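Local atomic coordinates of SnoN,Epimerase SnoN (Streptomyces nogalater, PDB entry 5EP9), a protein that acts as a non-heme iron, 2-oxoglutarate-dependent epimerase in the biosynthesis of the polyketide nogalamycin. Residues A[74-77]-A[82-85]; A[126-131]-A[137-142]; A[146-151]-A[240-245]; A[217-220]-A[224-227]. One frame throughout, in Å; residues are numbered along the deposited sequence.

The contacts show how chemistry follows place in a two-sheet fold. Interaction 1, at the partly exposed edge of the larger sheet, combines backbone bonds, an arginine-threonine grip and a ring packed on aliphatic groups. Interaction 2 is partly buried and touches it through neighbouring strands 82-87 and 118-128; a lysine amine there reaches strand 139-142 of the smaller sheet. Interactions 3 and 4 are buried: 146-151 with 240-245 is apolar, whereas 217-220 with 224-227 is a pair of histidine rings beside the iron. Interactions 2 and 4 share the metal and lie on adjacent strands, 139-142 and 225-227; 1, 2 and 4 touch the 2-oxoglutarate, which Ser-240 of 240-245 also binds.

Interaction 1 of 4, residues A[74-77]-A[82-85]; sequences VRWG and TVMD. With AKG (2-oxoglutaric acid), chain E.
With CG anti to the backbone N (chi1 -177°), Trp-76 swings its indole over Val-83, whose CG1, likewise turned anti to its own N (chi1 180°), meets one ring face. This CH-pi contact puts the methyl 4.0 Å from the centroid of the Trp-76 six-membered ring. Met-84 crosses the indole obliquely: CG lies 3.7 Å from Trp-76 CE3, and SD stands at the edge of the same ring, a Met-aromatic contact. The methionine chain then bends so that CE touches O4 of the bound 2-oxoglutarate at 3.4 Å. In the backbone, Trp-76 O takes two donors, Val-83 N at 2.9 Å and Met-84 N at 3.1 Å, while Trp-76 N returns a bond to Met-84 O. On the sheet face that carries Arg-75, the extended arginine grips Thr-82 OG1 side-on with NE (2.9 Å) and NH2 (3.3 Å), the oxygen lying in the guanidinium plane; Asp-134 is the stronger partner of that hydroxyl. Asp-85 OD2 is paired with Lys-131. Two residues, Val-83 and Met-84, thus oppose the single Trp-76, the hallmark of a classic beta bulge, set here in an antiparallel hairpin, 74-77 with 82-87, within the 14-202 part of the construct.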
loop_
_atom_site.group_PDB
_atom_site.type_symbol
_atom_site.label_atom_id
_atom_site.label_comp_id
_atom_site.label_asym_id
_atom_site.label_seq_id
_atom_site.Cartn_x
_atom_site.Cartn_y
_atom_site.Cartn_z
ATOM N N VAL A 74 -7.138 7.798 11.935
ATOM C CA VAL A 74 -7.735 6.591 12.472
ATOM C C VAL A 74 -6.662 5.755 13.216
ATOM O O VAL A 74 -5.550 5.576 12.776
ATOM C CB VAL A 74 -8.425 5.768 11.353
ATOM C CG1 VAL A 74 -8.965 4.428 11.922
ATOM C CG2 VAL A 74 -9.558 6.581 10.734
ATOM N N ARG A 75 -7.005 5.346 14.426
ATOM C CA ARG A 75 -6.127 4.427 15.176
ATOM C C ARG A 75 -6.464 2.930 14.803
ATOM O O ARG A 75 -7.562 2.488 15.001
ATOM C CB ARG A 75 -6.227 4.659 16.648
ATOM C CG ARG A 75 -5.372 3.679 17.483
ATOM C CD ARG A 75 -5.509 3.934 18.963
ATOM N NE ARG A 75 -4.830 2.840 19.675
ATOM C CZ ARG A 75 -5.389 1.768 20.197
ATOM N NH1 ARG A 75 -6.696 1.604 20.138
ATOM N NH2 ARG A 75 -4.624 0.886 20.853
ATOM N N TRP A 76 -5.472 2.233 14.288
ATOM C CA TRP A 76 -5.423 0.780 14.203
ATOM C C TRP A 76 -4.741 0.219 15.470
ATOM O O TRP A 76 -3.527 0.280 15.666
ATOM C CB TRP A 76 -4.672 0.314 12.953
ATOM C CG TRP A 76 -4.613 -1.230 12.710
ATOM C CD1 TRP A 76 -5.210 -2.214 13.446
ATOM C CD2 TRP A 76 -3.921 -1.907 11.633
ATOM N NE1 TRP A 76 -4.921 -3.452 12.899
ATOM C CE2 TRP A 76 -4.135 -3.288 11.785
ATOM C CE3 TRP A 76 -3.177 -1.464 10.544
ATOM C CZ2 TRP A 76 -3.585 -4.248 10.894
ATOM C CZ3 TRP A 76 -2.624 -2.408 9.622
ATOM C CH2 TRP A 76 -2.829 -3.782 9.809
ATOM N N GLY A 77 -5.595 -0.225 16.361
ATOM C CA GLY A 77 -5.219 -0.684 17.676
ATOM C C GLY A 77 -5.484 -2.184 17.668
ATOM O O GLY A 77 -6.110 -2.725 16.791
ATOM N N THR A 82 -0.979 -0.109 20.041
ATOM C CA THR A 82 -1.145 0.625 18.817
ATOM C C THR A 82 -0.220 0.179 17.687
ATOM O O THR A 82 0.974 0.442 17.641
ATOM C CB THR A 82 -1.015 2.131 19.008
ATOM O OG1 THR A 82 -1.936 2.543 20.037
ATOM C CG2 THR A 82 -1.278 2.889 17.685
ATOM N N VAL A 83 -0.902 -0.324 16.686
ATOM C CA VAL A 83 -0.293 -0.800 15.469
ATOM C C VAL A 83 0.129 0.398 14.662
ATOM O O VAL A 83 1.246 0.461 14.161
ATOM C CB VAL A 83 -1.256 -1.708 14.665
ATOM C CG1 VAL A 83 -0.579 -2.168 13.424
ATOM C CG2 VAL A 83 -1.723 -2.955 15.472
ATOM N N MET A 84 -0.795 1.324 14.507
ATOM C CA MET A 84 -0.541 2.552 13.765
ATOM C C MET A 84 -1.679 3.567 13.872
ATOM O O MET A 84 -2.790 3.225 14.231
ATOM C CB MET A 84 -0.311 2.316 12.265
ATOM C CG MET A 84 -1.504 1.703 11.552
ATOM S SD MET A 84 -1.052 1.625 9.781
ATOM C CE MET A 84 0.190 0.324 9.777
ATOM N N ASP A 85 -1.370 4.776 13.424
ATOM C CA ASP A 85 -2.404 5.805 13.147
ATOM C C ASP A 85 -2.300 6.046 11.655
ATOM O O ASP A 85 -1.177 6.021 11.100
ATOM C CB ASP A 85 -2.135 7.088 13.893
ATOM C CG ASP A 85 -2.319 6.943 15.419
ATOM O OD1 ASP A 85 -3.474 6.819 15.921
ATOM O OD2 ASP A 85 -1.260 6.937 16.114
HETATM C C1 AKG E . 0.405 -2.556 3.650
HETATM O O1 AKG E . -0.298 -3.369 2.995
HETATM O O2 AKG E . 0.912 -1.535 3.124
HETATM C C2 AKG E . 0.701 -2.823 5.077
HETATM O O5 AKG E . 0.224 -3.845 5.612
HETATM C C3 AKG E . 1.578 -1.794 5.827
HETATM C C4 AKG E . 2.023 -2.181 7.234
HETATM C C5 AKG E . 2.852 -1.157 7.973
HETATM O O3 AKG E . 3.200 -0.115 7.387
HETATM O O4 AKG E . 3.146 -1.347 9.193
#

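Interaction 2 of 4, residues A[126-131]-A[137-142]; sequences LLKENK and VPTAPH. With FE (Fe (III) ion), chain F; AKG (2-oxoglutaric acid), chain E.
Lys-128 NZ and a carboxylate oxygen of 2-oxoglutarate converge on one hydroxyl, that of Thr-139. Thr-139 OG1 donates to ligand O4 at 2.6 Å and accepts from Lys-128 NZ at 2.9 Å, so one oxygen links the lysine amine to the ligand carboxylate. The same NZ donates to Val-137 O at 2.8 Å, in the plane of that carbonyl, and a further bond to Val-83 O engages the buried amine with a third acceptor. The turn at the end of the lysine chain (chi4 -93°) swings NZ toward these acceptors, while CE passes 3.6 Å from ligand O4. A methionine in place of Lys-128 would probably leave the carbonyls of Val-137 and Val-83 without their donor and the Thr-139 hydroxyl freer to turn away from the ligand. Farther along the second segment, His-142 binds the iron through NE2 at 2.2 Å; Asp-144, His-225, the 2-oxoglutarate and a water complete the site. The rotation of the His-142 ring is held by a nearly straight bond (169°) from its ND1 to Ala-140 O, 2.9 Å long and close to the ring plane. Both segments belong to the 14-202 part of the construct. Strand 118-128 runs between strands 82-87 and 236-245 in the larger sheet, whereas strand 139-142 borders the smaller one, next to strand 225-227.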
loop_
_atom_site.group_PDB
_atom_site.type_symbol
_atom_site.label_atom_id
_atom_site.label_comp_id
_atom_site.label_asym_id
_atom_site.label_seq_id
_atom_site.Cartn_x
_atom_site.Cartn_y
_atom_site.Cartn_z
ATOM N N LEU A 126 0.625 6.793 6.807
ATOM C CA LEU A 126 0.831 5.890 7.936
ATOM C C LEU A 126 1.820 6.458 8.914
ATOM O O LEU A 126 2.835 6.957 8.519
ATOM C CB LEU A 126 1.285 4.498 7.505
ATOM C CG LEU A 126 0.490 3.859 6.383
ATOM C CD1 LEU A 126 1.089 2.491 6.048
ATOM C CD2 LEU A 126 -0.952 3.678 6.749
ATOM N N LEU A 127 1.491 6.345 10.189
ATOM C CA LEU A 127 2.349 6.746 11.293
ATOM C C LEU A 127 2.476 5.615 12.352
ATOM O O LEU A 127 1.488 5.156 12.882
ATOM C CB LEU A 127 1.725 7.941 11.980
ATOM C CG LEU A 127 2.332 8.421 13.294
ATOM C CD1 LEU A 127 3.750 8.925 13.093
ATOM C CD2 LEU A 127 1.453 9.501 13.933
ATOM N N LYS A 128 3.697 5.232 12.630
ATOM C CA LYS A 128 4.050 4.500 13.842
ATOM C C LYS A 128 4.985 5.272 14.673
ATOM O O LYS A 128 6.029 5.691 14.232
ATOM C CB LYS A 128 4.783 3.166 13.585
ATOM C CG LYS A 128 3.985 2.054 13.076
ATOM C CD LYS A 128 4.863 0.767 13.198
ATOM C CE LYS A 128 4.214 -0.398 12.476
ATOM N NZ LYS A 128 3.374 -1.222 13.360
ATOM N N GLU A 129 4.595 5.461 15.899
ATOM C CA GLU A 129 5.401 6.164 16.847
ATOM C C GLU A 129 5.047 5.818 18.250
ATOM O O GLU A 129 3.978 5.317 18.528
ATOM C CB GLU A 129 5.214 7.689 16.699
ATOM C CG GLU A 129 3.849 8.163 17.164
ATOM C CD GLU A 129 3.680 9.664 17.060
ATOM O OE1 GLU A 129 4.654 10.403 16.715
ATOM O OE2 GLU A 129 2.559 10.092 17.374
ATOM N N ASN A 130 6.021 6.049 19.119
ATOM C CA ASN A 130 5.834 5.914 20.595
ATOM C C ASN A 130 5.328 7.219 21.229
ATOM O O ASN A 130 5.898 8.270 21.016
ATOM C CB ASN A 130 7.120 5.498 21.246
ATOM C CG ASN A 130 7.619 4.184 20.679
ATOM O OD1 ASN A 130 6.949 3.191 20.771
ATOM N ND2 ASN A 130 8.802 4.192 20.123
ATOM N N LYS A 131 4.234 7.133 21.941
ATOM C CA LYS A 131 3.682 8.271 22.663
ATOM C C LYS A 131 3.850 7.897 24.113
ATOM O O LYS A 131 4.212 6.753 24.464
ATOM C CB LYS A 131 2.160 8.511 22.396
ATOM C CG LYS A 131 1.684 8.844 20.987
ATOM C CD LYS A 131 0.217 8.407 20.808
ATOM C CE LYS A 131 -0.269 8.290 19.355
ATOM N NZ LYS A 131 0.066 6.985 18.725
ATOM N N VAL A 137 3.470 -0.950 18.533
ATOM C CA VAL A 137 3.560 -2.399 18.409
ATOM C C VAL A 137 3.739 -2.794 16.941
ATOM O O VAL A 137 3.525 -1.957 16.045
ATOM C CB VAL A 137 2.396 -3.129 19.098
ATOM C CG1 VAL A 137 2.301 -2.663 20.564
ATOM C CG2 VAL A 137 1.076 -2.952 18.338
ATOM N N PRO A 138 4.115 -4.066 16.680
ATOM C CA PRO A 138 4.281 -4.504 15.283
ATOM C C PRO A 138 2.978 -4.534 14.486
ATOM O O PRO A 138 1.874 -4.611 15.049
ATOM C CB PRO A 138 4.843 -5.946 15.381
ATOM C CG PRO A 138 5.366 -6.021 16.783
ATOM C CD PRO A 138 4.482 -5.128 17.635
ATOM N N THR A 139 3.121 -4.540 13.207
ATOM C CA THR A 139 2.042 -4.891 12.329
ATOM C C THR A 139 2.113 -6.428 12.106
ATOM O O THR A 139 3.042 -6.888 11.487
ATOM C CB THR A 139 2.190 -4.183 10.964
ATOM O OG1 THR A 139 2.207 -2.781 11.167
ATOM C CG2 THR A 139 0.948 -4.471 10.133
ATOM N N ALA A 140 1.104 -7.173 12.579
ATOM C CA ALA A 140 1.045 -8.606 12.438
ATOM C C ALA A 140 0.990 -9.089 10.948
ATOM O O ALA A 140 0.497 -8.391 10.058
ATOM C CB ALA A 140 -0.155 -9.154 13.202
ATOM N N PRO A 141 1.575 -10.265 10.659
ATOM C CA PRO A 141 1.616 -10.801 9.305
ATOM C C PRO A 141 0.235 -10.980 8.683
ATOM O O PRO A 141 -0.681 -11.391 9.315
ATOM C CB PRO A 141 2.275 -12.197 9.481
ATOM C CG PRO A 141 2.948 -12.155 10.784
ATOM C CD PRO A 141 2.182 -11.220 11.655
ATOM N N HIS A 142 0.088 -10.555 7.447
ATOM C CA HIS A 142 -1.147 -10.700 6.758
ATOM C C HIS A 142 -0.871 -10.616 5.284
ATOM O O HIS A 142 0.209 -10.216 4.855
ATOM C CB HIS A 142 -2.120 -9.616 7.209
ATOM C CG HIS A 142 -1.671 -8.234 6.824
ATOM N ND1 HIS A 142 -0.689 -7.586 7.508
ATOM C CD2 HIS A 142 -1.981 -7.441 5.780
ATOM C CE1 HIS A 142 -0.450 -6.414 6.945
ATOM N NE2 HIS A 142 -1.270 -6.270 5.935
HETATM FE FE FE F . -0.799 -4.885 4.329
HETATM C C1 AKG E . 0.405 -2.556 3.650
HETATM O O1 AKG E . -0.298 -3.369 2.995
HETATM O O2 AKG E . 0.912 -1.535 3.124
HETATM C C2 AKG E . 0.701 -2.823 5.077
HETATM O O5 AKG E . 0.224 -3.845 5.612
HETATM C C3 AKG E . 1.578 -1.794 5.827
HETATM C C4 AKG E . 2.023 -2.181 7.234
HETATM C C5 AKG E . 2.852 -1.157 7.973
HETATM O O3 AKG E . 3.200 -0.115 7.387
HETATM O O4 AKG E . 3.146 -1.347 9.193
HETATM O O HOH W 1 -2.325 -3.633 4.999
#

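Interaction 3 of 4, residues A[146-151]-A[240-245]; sequences FAFPFS and SAVYMD
A weak bond from Phe-150 N to Phe-148 O, 3.0 Å long, spans an inverse gamma turn centred on Pro-149, and the phenylalanines flanking it both point toward strand 240-245. Across the contact everything is apolar. Phe-148 and Val-242 approach from opposite directions: Val-242 CG1 comes over the ring face, 4.0 Å from the Phe-148 centroid in a CH-pi contact, and lies 3.5 Å from Phe-148 CZ. Val-242 CG2 reaches Phe-148 CZ from the same side, beyond the rim, so both methyls bear on the far end of the ring. The scaffold is the double-stranded beta-helix of the cupin clan, with strand 236-245 between strands 118-128 and 157-162 in the larger sheet and residues 146-151 in the loop that follows strand 139-142. The loop segment belongs to the 14-202 part of the construct and the strand segment to the 203-305 part. With CG between its backbone N and carbonyl carbon (chi1 49°), Phe-150 turns its ring toward Met-244 and is sandwiched. Met-244 SD sits over the centre of one face, 3.9 Å from the Phe-150 centroid and 6° off its normal, a Met-aromatic contact, while Phe-148 CB lies over the opposite face toward the rim. The methionine also packs CB against Phe-150 CE1 at 3.6 Å. Phe-121 meets Phe-150 edge-to-face, and Ser-240, at the other end of the strand segment, hydrogen-bonds to 2-oxoglutarate.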
loop_
_atom_site.group_PDB
_atom_site.type_symbol
_atom_site.label_atom_id
_atom_site.label_comp_id
_atom_site.label_asym_id
_atom_site.label_seq_id
_atom_site.Cartn_x
_atom_site.Cartn_y
_atom_site.Cartn_z
ATOM N N PHE A 146 -7.767 -9.992 0.889
ATOM C CA PHE A 146 -9.065 -10.332 1.447
ATOM C C PHE A 146 -9.806 -9.144 2.020
ATOM O O PHE A 146 -10.995 -9.190 2.169
ATOM C CB PHE A 146 -8.897 -11.507 2.436
ATOM C CG PHE A 146 -8.559 -12.887 1.703
ATOM C CD1 PHE A 146 -8.032 -12.924 0.358
ATOM C CD2 PHE A 146 -8.774 -14.149 2.343
ATOM C CE1 PHE A 146 -7.734 -14.119 -0.301
ATOM C CE2 PHE A 146 -8.476 -15.345 1.679
ATOM C CZ PHE A 146 -7.959 -15.324 0.362
ATOM N N ALA A 147 -9.110 -8.041 2.215
ATOM C CA ALA A 147 -9.739 -6.844 2.685
ATOM C C ALA A 147 -10.143 -5.840 1.573
ATOM O O ALA A 147 -10.642 -4.737 1.872
ATOM C CB ALA A 147 -8.776 -6.154 3.653
ATOM N N PHE A 148 -9.823 -6.191 0.331
ATOM C CA PHE A 148 -10.104 -5.339 -0.856
ATOM C C PHE A 148 -11.497 -5.686 -1.436
ATOM O O PHE A 148 -11.729 -6.811 -1.887
ATOM C CB PHE A 148 -9.028 -5.488 -1.929
ATOM C CG PHE A 148 -7.668 -4.972 -1.548
ATOM C CD1 PHE A 148 -7.486 -3.991 -0.559
ATOM C CD2 PHE A 148 -6.552 -5.443 -2.184
ATOM C CE1 PHE A 148 -6.235 -3.482 -0.245
ATOM C CE2 PHE A 148 -5.331 -4.931 -1.888
ATOM C CZ PHE A 148 -5.171 -3.954 -0.925
ATOM N N PRO A 149 -12.458 -4.760 -1.338
ATOM C CA PRO A 149 -13.763 -4.988 -1.870
ATOM C C PRO A 149 -13.879 -4.733 -3.393
ATOM O O PRO A 149 -14.765 -4.020 -3.866
ATOM C CB PRO A 149 -14.616 -3.961 -1.095
ATOM C CG PRO A 149 -13.717 -2.761 -1.089
ATOM C CD PRO A 149 -12.332 -3.359 -0.873
ATOM N N PHE A 150 -13.022 -5.391 -4.156
ATOM C CA PHE A 150 -13.169 -5.361 -5.596
ATOM C C PHE A 150 -12.749 -6.711 -6.203
ATOM O O PHE A 150 -11.997 -7.501 -5.622
ATOM C CB PHE A 150 -12.444 -4.156 -6.192
ATOM C CG PHE A 150 -11.019 -3.958 -5.726
ATOM C CD1 PHE A 150 -9.998 -4.613 -6.381
ATOM C CD2 PHE A 150 -10.705 -3.091 -4.708
ATOM C CE1 PHE A 150 -8.681 -4.447 -6.033
ATOM C CE2 PHE A 150 -9.409 -2.933 -4.325
ATOM C CZ PHE A 150 -8.387 -3.601 -4.979
ATOM N N SER A 151 -13.194 -6.880 -7.419
ATOM C CA SER A 151 -13.153 -8.142 -8.173
ATOM C C SER A 151 -11.747 -8.620 -8.467
ATOM O O SER A 151 -11.508 -9.785 -8.505
ATOM C CB SER A 151 -13.981 -7.958 -9.505
ATOM O OG SER A 151 -13.432 -6.904 -10.304
ATOM N N SER A 240 0.972 4.596 1.867
ATOM C CA SER A 240 0.618 3.328 1.254
ATOM C C SER A 240 -0.545 3.474 0.309
ATOM O O SER A 240 -1.611 3.916 0.692
ATOM C CB SER A 240 0.300 2.308 2.377
ATOM O OG SER A 240 0.221 1.055 1.872
ATOM N N ALA A 241 -0.290 3.187 -0.952
ATOM C CA ALA A 241 -1.263 3.338 -1.974
ATOM C C ALA A 241 -1.566 2.001 -2.627
ATOM O O ALA A 241 -0.665 1.309 -3.052
ATOM C CB ALA A 241 -0.790 4.322 -3.055
ATOM N N VAL A 242 -2.842 1.711 -2.772
ATOM C CA VAL A 242 -3.348 0.491 -3.424
ATOM C C VAL A 242 -3.831 0.832 -4.843
ATOM O O VAL A 242 -4.591 1.747 -5.036
ATOM C CB VAL A 242 -4.516 -0.094 -2.610
ATOM C CG1 VAL A 242 -5.090 -1.326 -3.275
ATOM C CG2 VAL A 242 -4.054 -0.419 -1.182
ATOM N N TYR A 243 -3.226 0.163 -5.777
ATOM C CA TYR A 243 -3.572 0.179 -7.178
ATOM C C TYR A 243 -4.244 -1.165 -7.616
ATOM O O TYR A 243 -3.899 -2.273 -7.138
ATOM C CB TYR A 243 -2.333 0.370 -8.013
ATOM C CG TYR A 243 -1.572 1.606 -7.597
ATOM C CD1 TYR A 243 -2.107 2.860 -7.814
ATOM C CD2 TYR A 243 -0.369 1.536 -6.914
ATOM C CE1 TYR A 243 -1.454 4.010 -7.416
ATOM C CE2 TYR A 243 0.289 2.708 -6.530
ATOM C CZ TYR A 243 -0.242 3.924 -6.763
ATOM O OH TYR A 243 0.414 5.077 -6.385
ATOM N N MET A 244 -5.190 -1.028 -8.509
ATOM C CA MET A 244 -6.041 -2.118 -8.936
ATOM C C MET A 244 -6.126 -2.090 -10.426
ATOM O O MET A 244 -6.016 -1.064 -11.055
ATOM C CB MET A 244 -7.445 -2.034 -8.329
ATOM C CG MET A 244 -8.237 -0.788 -8.732
ATOM S SD MET A 244 -9.708 -0.663 -7.646
ATOM C CE MET A 244 -10.297 0.912 -8.282
ATOM N N ASP A 245 -6.422 -3.251 -10.972
ATOM C CA ASP A 245 -6.716 -3.396 -12.401
ATOM C C ASP A 245 -7.754 -2.393 -12.848
ATOM O O ASP A 245 -8.754 -2.182 -12.153
ATOM C CB ASP A 245 -7.317 -4.749 -12.638
ATOM C CG ASP A 245 -7.245 -5.172 -14.095
ATOM O OD1 ASP A 245 -7.924 -4.658 -14.983
ATOM O OD2 ASP A 245 -6.513 -6.165 -14.346
#

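Interaction 4 of 4, residues A[217-220]-A[224-227]; sequences TFHH and VHSA. With FE (Fe (III) ion), chain F; AKG (2-oxoglutaric acid), chain E; ACT (acetate ion), chain G.
The iron and 2-oxoglutarate pocket brings His-219 and His-225 together, both in the 203-305 part of the construct. His-225 NE2 binds the iron at 2.1 Å, and its ring presents a face to the edge of His-219, with centroids 4.0 Å apart and planes at 51°. His-219 NE2 stands above that face toward its rim, 3.1 Å from His-225 NE2; the two nitrogens share no hydrogen, since one serves as a donor and the other is taken up by the metal. In both histidines CG lies between the backbone N and the carbonyl carbon (chi1 72° in His-219), which directs the rings toward each other. His-219 NE2 gives its main bond to Asp-144 OD2 and a weak one to ligand O1 at 3.2 Å; His-225 ND1 is tied to Thr-223 O, which steadies the turn of the metal-bound ring. Farther along, Ala-227 CB packs against ligand O4 at 3.3 Å. A leucine at His-219 would probably leave Asp-144 OD2 without this donor and ligand O1 without its weak bond. His-225 is the distal histidine of the two-histidine, one-carboxylate facial triad, completed by His-142 and Asp-144, that typifies 2-oxoglutarate-dependent iron enzymes built on the double-stranded beta-helix.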
loop_
_atom_site.group_PDB
_atom_site.type_symbol
_atom_site.label_atom_id
_atom_site.label_comp_id
_atom_site.label_asym_id
_atom_site.label_seq_id
_atom_site.Cartn_x
_atom_site.Cartn_y
_atom_site.Cartn_z
ATOM N N THR A 217 8.674 0.350 -1.610
ATOM C CA THR A 217 8.406 -1.017 -2.014
ATOM C C THR A 217 7.084 -1.070 -2.786
ATOM O O THR A 217 6.208 -0.229 -2.585
ATOM C CB THR A 217 8.362 -1.976 -0.856
ATOM O OG1 THR A 217 7.467 -1.508 0.171
ATOM C CG2 THR A 217 9.742 -2.143 -0.245
ATOM N N PHE A 218 7.000 -2.081 -3.656
ATOM C CA PHE A 218 5.755 -2.578 -4.178
ATOM C C PHE A 218 5.548 -3.980 -3.689
ATOM O O PHE A 218 6.481 -4.797 -3.695
ATOM C CB PHE A 218 5.769 -2.595 -5.675
ATOM C CG PHE A 218 5.815 -1.223 -6.304
ATOM C CD1 PHE A 218 7.015 -0.643 -6.565
ATOM C CD2 PHE A 218 4.629 -0.544 -6.584
ATOM C CE1 PHE A 218 7.084 0.622 -7.128
ATOM C CE2 PHE A 218 4.677 0.692 -7.189
ATOM C CZ PHE A 218 5.911 1.288 -7.476
ATOM N N HIS A 219 4.342 -4.271 -3.206
ATOM C CA HIS A 219 3.981 -5.663 -2.907
ATOM C C HIS A 219 2.620 -6.069 -3.434
ATOM O O HIS A 219 1.599 -5.356 -3.329
ATOM C CB HIS A 219 4.178 -5.997 -1.420
ATOM C CG HIS A 219 3.197 -5.386 -0.503
ATOM N ND1 HIS A 219 3.376 -4.138 0.040
ATOM C CD2 HIS A 219 2.061 -5.873 0.040
ATOM C CE1 HIS A 219 2.394 -3.887 0.893
ATOM N NE2 HIS A 219 1.579 -4.913 0.896
ATOM N N HIS A 220 2.612 -7.297 -3.877
ATOM C CA HIS A 220 1.402 -7.999 -4.353
ATOM C C HIS A 220 0.407 -8.243 -3.221
ATOM O O HIS A 220 0.740 -8.453 -2.087
ATOM C CB HIS A 220 1.856 -9.335 -5.003
ATOM C CG HIS A 220 0.814 -10.070 -5.799
ATOM N ND1 HIS A 220 -0.206 -10.812 -5.222
ATOM C CD2 HIS A 220 0.705 -10.262 -7.134
ATOM C CE1 HIS A 220 -0.939 -11.355 -6.165
ATOM N NE2 HIS A 220 -0.380 -11.088 -7.321
ATOM N N VAL A 224 2.520 -12.229 1.848
ATOM C CA VAL A 224 2.473 -12.088 3.280
ATOM C C VAL A 224 3.551 -11.092 3.708
ATOM O O VAL A 224 4.683 -11.160 3.256
ATOM C CB VAL A 224 2.716 -13.451 4.002
ATOM C CG1 VAL A 224 2.790 -13.251 5.501
ATOM C CG2 VAL A 224 1.607 -14.419 3.682
ATOM N N HIS A 225 3.150 -10.151 4.547
ATOM C CA HIS A 225 4.001 -9.101 5.005
ATOM C C HIS A 225 3.602 -8.672 6.389
ATOM O O HIS A 225 2.511 -8.888 6.874
ATOM C CB HIS A 225 4.038 -7.891 4.076
ATOM C CG HIS A 225 2.687 -7.266 3.812
ATOM N ND1 HIS A 225 1.755 -7.901 3.053
ATOM C CD2 HIS A 225 2.103 -6.140 4.264
ATOM C CE1 HIS A 225 0.636 -7.192 3.062
ATOM N NE2 HIS A 225 0.846 -6.083 3.726
ATOM N N SER A 226 4.586 -8.108 7.060
ATOM C CA SER A 226 4.431 -7.594 8.408
ATOM C C SER A 226 5.340 -6.391 8.590
ATOM O O SER A 226 6.079 -6.024 7.688
ATOM C CB SER A 226 4.848 -8.700 9.421
ATOM O OG SER A 226 6.220 -8.910 9.381
ATOM N N ALA A 227 5.387 -5.849 9.791
ATOM C CA ALA A 227 6.277 -4.760 10.077
ATOM C C ALA A 227 6.596 -4.730 11.522
ATOM O O ALA A 227 5.753 -5.100 12.390
ATOM C CB ALA A 227 5.663 -3.377 9.651
HETATM FE FE FE F . -0.799 -4.885 4.329
HETATM C C1 AKG E . 0.405 -2.556 3.650
HETATM O O1 AKG E . -0.298 -3.369 2.995
HETATM O O2 AKG E . 0.912 -1.535 3.124
HETATM C C2 AKG E . 0.701 -2.823 5.077
HETATM O O5 AKG E . 0.224 -3.845 5.612
HETATM C C3 AKG E . 1.578 -1.794 5.827
HETATM C C4 AKG E . 2.023 -2.181 7.234
HETATM C C5 AKG E . 2.852 -1.157 7.973
HETATM O O3 AKG E . 3.200 -0.115 7.387
HETATM O O4 AKG E . 3.146 -1.347 9.193
HETATM C C ACT G . 7.133 -12.047 8.998
HETATM O O ACT G . 6.881 -11.290 9.937
HETATM O OXT ACT G . 8.091 -12.853 9.085
HETATM C CH3 ACT G . 6.296 -11.943 7.762
HETATM O O HOH W 1 -2.325 -3.633 4.999
#